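Local coordinates for sporozoite surface protein 2 (Plasmodium vivax, PDB 4HQO), which acts as a sporozoite surface receptor for gliding motility, this chain holding its metal-binding von Willebrand factor A domain and thrombospondin repeat, at residues Ala158-His168 with Tyr187-Leu198; Thr133-Leu144 with Asn167-Ala175. The protein carries 4 engineered substitutions. One frame throughout, in Å; residues are numbered along the deposited sequence.

Interaction 1: Ala158-His168 with Tyr187-Leu198; sequences AVIGIGQGINH and YSYADWNEAVAL
Y187 reaches across to H168 with its hydroxyl: OH sits 2.6 Å from H168 ND1 in a short hydrogen bond. ND1 arrives at the edge of the tyrosine ring, near its plane, and the two rings meet rim to rim with their planes at 57°. With CG anti to the backbone N (chi1 -180°), the Y187 ring lies along the neighbouring strand, where CD1 comes within 3.2 Å of V159 O and CE1 passes G161 N. The methyl CG2 of I166 closes on the same hydroxyl, and N171 of helix 168-175 donates a further hydrogen bond to it, so this buried oxygen is held from two polar partners.

Beside the ring the two backbones run parallel. S188 N donates to V159 O at 3.0 Å, and G161 N to S188 O at 2.9 Å. This is the last step of a beta-alpha-beta unit, strand 156-161, helix 168-175 and strand 187-188, which sets the short strand at the edge of the central sheet of the von Willebrand factor A domain. I160 and S188 point to the other face of that sheet, where I160 CD1 packs on A195 CB (3.7 Å) and, beyond it, on L198 CD2; M43 of helix 33-49 joins this buried apolar patch.

Past G161 the fit relaxes. One water bridges the two segments, donating to G161 O and to A190 O. Y189, exposed and poorly ordered, offers a ring face to the edge of H168, H168 CE1 lying 3.3 Å from Y189 CD2 with the planes at 52°.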
# COMPACT_ATOMS: atom_id res chain seq x y z
N ALA A 158 8.56 -6.37 -7.71
CA ALA A 158 8.98 -6.32 -9.09
C ALA A 158 10.45 -5.92 -9.10
O ALA A 158 10.86 -5.03 -8.35
CB ALA A 158 8.14 -5.32 -9.88
N VAL A 159 11.23 -6.58 -9.94
CA VAL A 159 12.65 -6.26 -10.04
C VAL A 159 12.96 -5.63 -11.39
O VAL A 159 12.54 -6.14 -12.43
CB VAL A 159 13.55 -7.51 -9.82
CG1 VAL A 159 15.03 -7.12 -9.81
CG2 VAL A 159 13.18 -8.21 -8.51
N ILE A 160 13.68 -4.51 -11.36
CA ILE A 160 14.14 -3.85 -12.59
C ILE A 160 15.66 -3.90 -12.64
O ILE A 160 16.34 -3.43 -11.74
CB ILE A 160 13.70 -2.37 -12.65
CG1 ILE A 160 12.20 -2.25 -12.44
CG2 ILE A 160 14.10 -1.74 -14.00
CD1 ILE A 160 11.40 -2.98 -13.46
N GLY A 161 16.19 -4.51 -13.69
CA GLY A 161 17.64 -4.62 -13.82
C GLY A 161 18.27 -3.32 -14.28
O GLY A 161 17.87 -2.76 -15.30
N ILE A 162 19.23 -2.81 -13.52
CA ILE A 162 20.02 -1.66 -13.93
C ILE A 162 21.50 -1.96 -13.69
O ILE A 162 21.83 -2.92 -13.00
CB ILE A 162 19.68 -0.38 -13.12
CG1 ILE A 162 19.81 -0.64 -11.62
CG2 ILE A 162 18.29 0.14 -13.49
CD1 ILE A 162 19.90 0.64 -10.77
N GLY A 163 22.37 -1.14 -14.25
CA GLY A 163 23.80 -1.27 -14.00
C GLY A 163 24.55 -1.82 -15.19
O GLY A 163 23.96 -2.47 -16.06
N GLN A 164 25.85 -1.56 -15.21
CA GLN A 164 26.72 -1.95 -16.31
C GLN A 164 26.94 -3.46 -16.38
O GLN A 164 27.18 -4.01 -17.46
CB GLN A 164 28.08 -1.23 -16.20
CG GLN A 164 28.87 -1.57 -14.95
CD GLN A 164 30.00 -0.59 -14.68
OE1 GLN A 164 30.39 0.17 -15.56
NE2 GLN A 164 30.50 -0.59 -13.45
N GLY A 165 26.85 -4.14 -15.23
CA GLY A 165 27.09 -5.57 -15.17
C GLY A 165 26.04 -6.30 -14.35
O GLY A 165 26.24 -6.57 -13.16
N ILE A 166 24.93 -6.63 -14.99
CA ILE A 166 23.78 -7.23 -14.32
C ILE A 166 23.91 -8.74 -14.12
O ILE A 166 24.27 -9.47 -15.05
CB ILE A 166 22.47 -6.92 -15.08
CG1 ILE A 166 22.32 -5.41 -15.26
CG2 ILE A 166 21.26 -7.49 -14.33
CD1 ILE A 166 21.09 -5.01 -16.07
N ASN A 167 23.64 -9.19 -12.90
CA ASN A 167 23.49 -10.62 -12.62
C ASN A 167 22.03 -11.01 -12.76
O ASN A 167 21.25 -10.91 -11.81
CB ASN A 167 24.00 -10.93 -11.21
CG ASN A 167 24.05 -12.42 -10.92
OD1 ASN A 167 23.24 -13.20 -11.42
ND2 ASN A 167 25.00 -12.83 -10.08
N HIS A 168 21.65 -11.45 -13.96
CA HIS A 168 20.26 -11.77 -14.26
C HIS A 168 19.79 -13.00 -13.49
O HIS A 168 18.60 -13.12 -13.17
CB HIS A 168 20.05 -11.98 -15.76
CG HIS A 168 20.28 -10.75 -16.57
ND1 HIS A 168 19.51 -9.62 -16.44
CD2 HIS A 168 21.21 -10.48 -17.53
CE1 HIS A 168 19.95 -8.69 -17.28
NE2 HIS A 168 20.98 -9.19 -17.95
N TYR A 187 10.16 -9.51 -13.47
CA TYR A 187 11.48 -8.98 -13.77
C TYR A 187 11.50 -8.35 -15.16
O TYR A 187 11.02 -8.94 -16.13
CB TYR A 187 12.53 -10.09 -13.69
CG TYR A 187 13.96 -9.66 -13.97
CD1 TYR A 187 14.50 -8.54 -13.36
CD2 TYR A 187 14.77 -10.39 -14.83
CE1 TYR A 187 15.80 -8.15 -13.61
CE2 TYR A 187 16.08 -10.00 -15.08
CZ TYR A 187 16.59 -8.88 -14.46
OH TYR A 187 17.88 -8.49 -14.69
N SER A 188 12.08 -7.16 -15.24
CA SER A 188 12.30 -6.49 -16.52
C SER A 188 13.70 -5.90 -16.54
O SER A 188 14.16 -5.35 -15.55
CB SER A 188 11.27 -5.37 -16.71
OG SER A 188 11.44 -4.72 -17.96
N TYR A 189 14.39 -6.01 -17.67
CA TYR A 189 15.71 -5.40 -17.79
C TYR A 189 15.92 -4.64 -19.11
O TYR A 189 17.04 -4.51 -19.59
CB TYR A 189 16.82 -6.43 -17.56
CG TYR A 189 16.92 -7.52 -18.61
CD1 TYR A 189 16.02 -8.58 -18.62
CD2 TYR A 189 17.93 -7.50 -19.56
CE1 TYR A 189 16.11 -9.58 -19.58
CE2 TYR A 189 18.03 -8.50 -20.52
CZ TYR A 189 17.12 -9.54 -20.52
OH TYR A 189 17.22 -10.54 -21.46
N ALA A 190 14.82 -4.14 -19.67
CA ALA A 190 14.89 -3.29 -20.86
C ALA A 190 14.79 -1.81 -20.48
O ALA A 190 15.45 -1.36 -19.54
CB ALA A 190 13.80 -3.67 -21.84
N ASP A 191 13.97 -1.05 -21.19
CA ASP A 191 13.85 0.37 -20.89
C ASP A 191 12.68 0.66 -19.96
O ASP A 191 12.00 -0.25 -19.51
CB ASP A 191 13.74 1.19 -22.18
CG ASP A 191 15.09 1.40 -22.85
OD1 ASP A 191 16.12 1.36 -22.13
OD2 ASP A 191 15.13 1.61 -24.08
N TRP A 192 12.46 1.94 -19.67
CA TRP A 192 11.39 2.33 -18.75
C TRP A 192 10.01 1.95 -19.26
O TRP A 192 9.10 1.72 -18.47
CB TRP A 192 11.45 3.83 -18.43
CG TRP A 192 11.07 4.72 -19.57
CD1 TRP A 192 11.90 5.25 -20.51
CD2 TRP A 192 9.75 5.18 -19.90
NE1 TRP A 192 11.19 6.02 -21.40
CE2 TRP A 192 9.87 5.99 -21.05
CE3 TRP A 192 8.49 4.98 -19.33
CZ2 TRP A 192 8.76 6.61 -21.64
CZ3 TRP A 192 7.39 5.60 -19.92
CH2 TRP A 192 7.54 6.40 -21.06
N ASN A 193 9.84 1.90 -20.58
CA ASN A 193 8.56 1.50 -21.16
C ASN A 193 8.19 0.08 -20.73
O ASN A 193 7.06 -0.18 -20.33
CB ASN A 193 8.60 1.59 -22.68
CG ASN A 193 9.04 2.96 -23.17
OD1 ASN A 193 10.23 3.26 -23.22
ND2 ASN A 193 8.07 3.79 -23.54
N GLU A 194 9.16 -0.83 -20.80
CA GLU A 194 8.94 -2.21 -20.39
C GLU A 194 8.71 -2.32 -18.89
O GLU A 194 7.91 -3.14 -18.43
CB GLU A 194 10.11 -3.10 -20.82
CG GLU A 194 10.18 -3.36 -22.33
CD GLU A 194 10.80 -2.20 -23.10
OE1 GLU A 194 11.40 -1.30 -22.47
OE2 GLU A 194 10.69 -2.20 -24.35
N ALA A 195 9.41 -1.50 -18.13
CA ALA A 195 9.26 -1.49 -16.68
C ALA A 195 7.86 -1.01 -16.30
O ALA A 195 7.24 -1.54 -15.39
CB ALA A 195 10.33 -0.60 -16.04
N VAL A 196 7.37 0.01 -17.00
CA VAL A 196 6.04 0.54 -16.75
C VAL A 196 4.96 -0.50 -17.05
O VAL A 196 4.02 -0.68 -16.27
CB VAL A 196 5.79 1.85 -17.55
CG1 VAL A 196 4.29 2.13 -17.69
CG2 VAL A 196 6.50 3.00 -16.87
N ALA A 197 5.12 -1.19 -18.17
CA ALA A 197 4.20 -2.26 -18.55
C ALA A 197 4.28 -3.43 -17.57
O ALA A 197 3.30 -4.13 -17.37
CB ALA A 197 4.48 -2.71 -19.98
N LEU A 198 5.44 -3.64 -16.96
CA LEU A 198 5.61 -4.70 -15.97
C LEU A 198 4.81 -4.39 -14.71
O LEU A 198 4.13 -5.26 -14.16
CB LEU A 198 7.08 -4.87 -15.59
CG LEU A 198 7.38 -6.08 -14.69
CD1 LEU A 198 7.38 -7.33 -15.53
CD2 LEU A 198 8.71 -5.92 -13.96
O HOH W 1 15.86 -2.37 -17.02

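Interaction 2: Thr133-Leu144 with Asn167-Ala175; sequences TDGVPNSKYRAL and NHQFNRLIA
F170 pushes its ring from helix 168-175 into the angle between the loop 134-139 and helix 140-152. Its CB lies 3.5 Å from G135 O, and CG turns anti to the backbone N (chi1 -179°), carrying the ring inward. CD2 stays close to the same carbonyl oxygen, at 3.4 Å, while CD1 runs past CG and CD of K140. Farther out, CE1 meets L144 CD2 at 3.7 Å, and CE2 lies nearest P137, whose CD stands over one face of the ring in a CH-pi contact. At the tip, CZ touches P137 CG (3.7 Å) and has A143 CB at the ring edge.

L144 also sets CD1 on L173 CD2 and CD2 on I174, between helices whose axes run 31° apart. Polar bonds tie the start of helix 168-175 to the loop. N167 N donates to D134 O at 2.7 Å, N167 OD1 caps F170 N, and N171 ND2, bonded chiefly to Y187, adds a weak bond to T133 O. The loop is thus gripped through its carbonyls, leaving D134 OD2 to S30 OG beside the magnesium ion, while OD1 takes V136 N in an Asx turn, and T133 OG1 to G135 N and D26, consistent with a second-shell hold on the metal site.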
# COMPACT_ATOMS: atom_id res chain seq x y z
N THR A 133 18.15 -2.89 -9.38
CA THR A 133 19.49 -3.35 -9.00
C THR A 133 20.19 -4.12 -10.13
O THR A 133 19.54 -4.57 -11.07
CB THR A 133 19.41 -4.23 -7.73
OG1 THR A 133 20.72 -4.59 -7.28
CG2 THR A 133 18.59 -5.50 -8.01
N ASP A 134 21.52 -4.24 -10.04
CA ASP A 134 22.28 -5.15 -10.90
C ASP A 134 22.34 -6.55 -10.29
O ASP A 134 22.90 -7.48 -10.88
CB ASP A 134 23.69 -4.62 -11.17
CG ASP A 134 24.56 -4.55 -9.92
OD1 ASP A 134 24.10 -4.93 -8.82
OD2 ASP A 134 25.72 -4.10 -10.06
N GLY A 135 21.81 -6.70 -9.09
CA GLY A 135 21.66 -8.02 -8.50
C GLY A 135 22.91 -8.59 -7.87
O GLY A 135 23.12 -9.80 -7.90
N VAL A 136 23.74 -7.71 -7.30
CA VAL A 136 24.94 -8.13 -6.56
C VAL A 136 24.92 -7.54 -5.14
O VAL A 136 25.57 -6.53 -4.87
CB VAL A 136 26.23 -7.68 -7.29
CG1 VAL A 136 27.45 -8.41 -6.71
CG2 VAL A 136 26.13 -7.95 -8.78
N PRO A 137 24.12 -8.15 -4.25
CA PRO A 137 24.01 -7.61 -2.88
C PRO A 137 25.22 -7.97 -2.03
O PRO A 137 26.03 -8.83 -2.41
CB PRO A 137 22.75 -8.30 -2.34
CG PRO A 137 22.72 -9.62 -3.07
CD PRO A 137 23.22 -9.29 -4.47
N ASN A 138 25.34 -7.32 -0.87
CA ASN A 138 26.40 -7.64 0.08
C ASN A 138 26.27 -9.05 0.62
O ASN A 138 27.27 -9.66 0.99
CB ASN A 138 26.42 -6.63 1.23
CG ASN A 138 26.96 -5.27 0.81
OD1 ASN A 138 27.52 -5.12 -0.27
ND2 ASN A 138 26.80 -4.29 1.68
N SER A 139 25.04 -9.56 0.70
CA SER A 139 24.79 -10.94 1.13
C SER A 139 23.64 -11.54 0.33
O SER A 139 22.51 -11.10 0.45
CB SER A 139 24.42 -10.98 2.61
OG SER A 139 24.16 -12.31 3.01
N LYS A 140 23.95 -12.53 -0.50
CA LYS A 140 22.94 -13.15 -1.35
C LYS A 140 21.79 -13.73 -0.55
O LYS A 140 20.63 -13.43 -0.82
CB LYS A 140 23.54 -14.24 -2.24
CG LYS A 140 24.23 -13.70 -3.49
CD LYS A 140 24.50 -14.81 -4.50
CE LYS A 140 25.21 -14.25 -5.73
NZ LYS A 140 25.45 -15.29 -6.78
N TYR A 141 22.11 -14.56 0.43
CA TYR A 141 21.04 -15.23 1.16
C TYR A 141 20.21 -14.24 1.96
O TYR A 141 19.00 -14.34 1.98
CB TYR A 141 21.54 -16.36 2.06
CG TYR A 141 20.39 -17.06 2.75
CD1 TYR A 141 19.60 -17.97 2.05
CD2 TYR A 141 20.07 -16.78 4.06
CE1 TYR A 141 18.54 -18.61 2.67
CE2 TYR A 141 19.00 -17.41 4.69
CZ TYR A 141 18.24 -18.33 3.99
OH TYR A 141 17.19 -18.96 4.62
N ARG A 142 20.87 -13.29 2.62
CA ARG A 142 20.16 -12.33 3.45
C ARG A 142 19.15 -11.51 2.65
O ARG A 142 18.07 -11.21 3.15
CB ARG A 142 21.13 -11.41 4.22
CG ARG A 142 21.92 -12.14 5.30
CD ARG A 142 22.52 -11.18 6.32
NE ARG A 142 21.49 -10.39 6.99
CZ ARG A 142 21.66 -9.76 8.14
NH1 ARG A 142 22.83 -9.81 8.77
NH2 ARG A 142 20.66 -9.06 8.67
N ALA A 143 19.51 -11.17 1.42
CA ALA A 143 18.60 -10.43 0.55
C ALA A 143 17.43 -11.30 0.09
O ALA A 143 16.28 -10.85 0.06
CB ALA A 143 19.35 -9.83 -0.66
N LEU A 144 17.70 -12.55 -0.27
CA LEU A 144 16.64 -13.48 -0.66
C LEU A 144 15.69 -13.74 0.51
O LEU A 144 14.48 -13.89 0.32
CB LEU A 144 17.23 -14.82 -1.12
CG LEU A 144 18.01 -14.87 -2.44
CD1 LEU A 144 18.53 -16.27 -2.69
CD2 LEU A 144 17.14 -14.43 -3.60
N ASN A 167 23.64 -9.19 -12.90
CA ASN A 167 23.49 -10.62 -12.62
C ASN A 167 22.03 -11.01 -12.76
O ASN A 167 21.25 -10.91 -11.81
CB ASN A 167 24.00 -10.93 -11.21
CG ASN A 167 24.05 -12.42 -10.92
OD1 ASN A 167 23.24 -13.20 -11.42
ND2 ASN A 167 25.00 -12.83 -10.08
N HIS A 168 21.65 -11.45 -13.96
CA HIS A 168 20.26 -11.77 -14.26
C HIS A 168 19.79 -13.00 -13.49
O HIS A 168 18.60 -13.12 -13.17
CB HIS A 168 20.05 -11.98 -15.76
CG HIS A 168 20.28 -10.75 -16.57
ND1 HIS A 168 19.51 -9.62 -16.44
CD2 HIS A 168 21.21 -10.48 -17.53
CE1 HIS A 168 19.95 -8.69 -17.28
NE2 HIS A 168 20.98 -9.19 -17.95
N GLN A 169 20.72 -13.91 -13.21
CA GLN A 169 20.38 -15.12 -12.46
C GLN A 169 19.87 -14.75 -11.06
O GLN A 169 18.82 -15.23 -10.64
CB GLN A 169 21.59 -16.06 -12.37
CG GLN A 169 21.35 -17.37 -11.60
CD GLN A 169 21.50 -17.21 -10.09
OE1 GLN A 169 22.33 -16.43 -9.61
NE2 GLN A 169 20.68 -17.93 -9.34
N PHE A 170 20.59 -13.89 -10.35
CA PHE A 170 20.15 -13.50 -9.03
C PHE A 170 18.88 -12.64 -9.07
O PHE A 170 17.99 -12.81 -8.23
CB PHE A 170 21.24 -12.75 -8.24
CG PHE A 170 20.79 -12.36 -6.85
CD1 PHE A 170 20.88 -13.27 -5.80
CD2 PHE A 170 20.23 -11.11 -6.61
CE1 PHE A 170 20.44 -12.93 -4.53
CE2 PHE A 170 19.78 -10.77 -5.34
CZ PHE A 170 19.90 -11.68 -4.30
N ASN A 171 18.82 -11.70 -10.01
CA ASN A 171 17.63 -10.86 -10.14
C ASN A 171 16.37 -11.68 -10.37
O ASN A 171 15.34 -11.40 -9.78
CB ASN A 171 17.79 -9.84 -11.27
CG ASN A 171 18.57 -8.60 -10.85
OD1 ASN A 171 18.81 -8.38 -9.66
ND2 ASN A 171 18.96 -7.78 -11.82
N ARG A 172 16.48 -12.70 -11.22
CA ARG A 172 15.35 -13.58 -11.50
C ARG A 172 15.00 -14.40 -10.26
O ARG A 172 13.83 -14.66 -9.98
CB ARG A 172 15.67 -14.52 -12.67
CG ARG A 172 15.68 -13.85 -14.04
CD ARG A 172 15.95 -14.86 -15.15
NE ARG A 172 14.72 -15.24 -15.85
CZ ARG A 172 14.08 -16.40 -15.68
NH1 ARG A 172 14.55 -17.31 -14.85
NH2 ARG A 172 12.97 -16.64 -16.36
N LEU A 173 16.03 -14.81 -9.53
CA LEU A 173 15.82 -15.61 -8.34
C LEU A 173 15.07 -14.81 -7.28
O LEU A 173 14.05 -15.25 -6.77
CB LEU A 173 17.16 -16.13 -7.79
CG LEU A 173 17.07 -17.11 -6.63
CD1 LEU A 173 16.26 -18.34 -7.02
CD2 LEU A 173 18.47 -17.51 -6.18
N ILE A 174 15.54 -13.61 -6.99
CA ILE A 174 14.87 -12.80 -5.97
C ILE A 174 13.47 -12.36 -6.43
O ILE A 174 12.59 -12.14 -5.61
CB ILE A 174 15.74 -11.60 -5.50
CG1 ILE A 174 15.23 -11.06 -4.17
CG2 ILE A 174 15.80 -10.48 -6.58
CD1 ILE A 174 16.18 -10.08 -3.50
N ALA A 175 13.27 -12.26 -7.74
CA ALA A 175 11.97 -11.87 -8.28
C ALA A 175 10.97 -13.03 -8.24
O ALA A 175 9.76 -12.84 -8.31
CB ALA A 175 12.11 -11.34 -9.70

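Interactions 1 and 2 lie about 13 Å apart, centre to centre, within the von Willebrand factor A domain, and their segments alternate along the chain: 133-144, 158-168, 167-175, 187-198. They share N167 and H168, where the loop after strand 156-161 enters helix 168-175. Strand 156-161 pairs with strand 126-133, through a probable hydrogen bond from T133 N to I160 O, and with 187-188 on its other side; helix 168-175 packs over one face. Interaction 2 comes closer to the magnesium ion, about 4 Å from the side chain of D134, against about 11 Å from that of I166 in interaction 1. N171 links the two contacts, bonding Y187 OH in one and, weakly, T133 O in the other, next to D134 and the metal site.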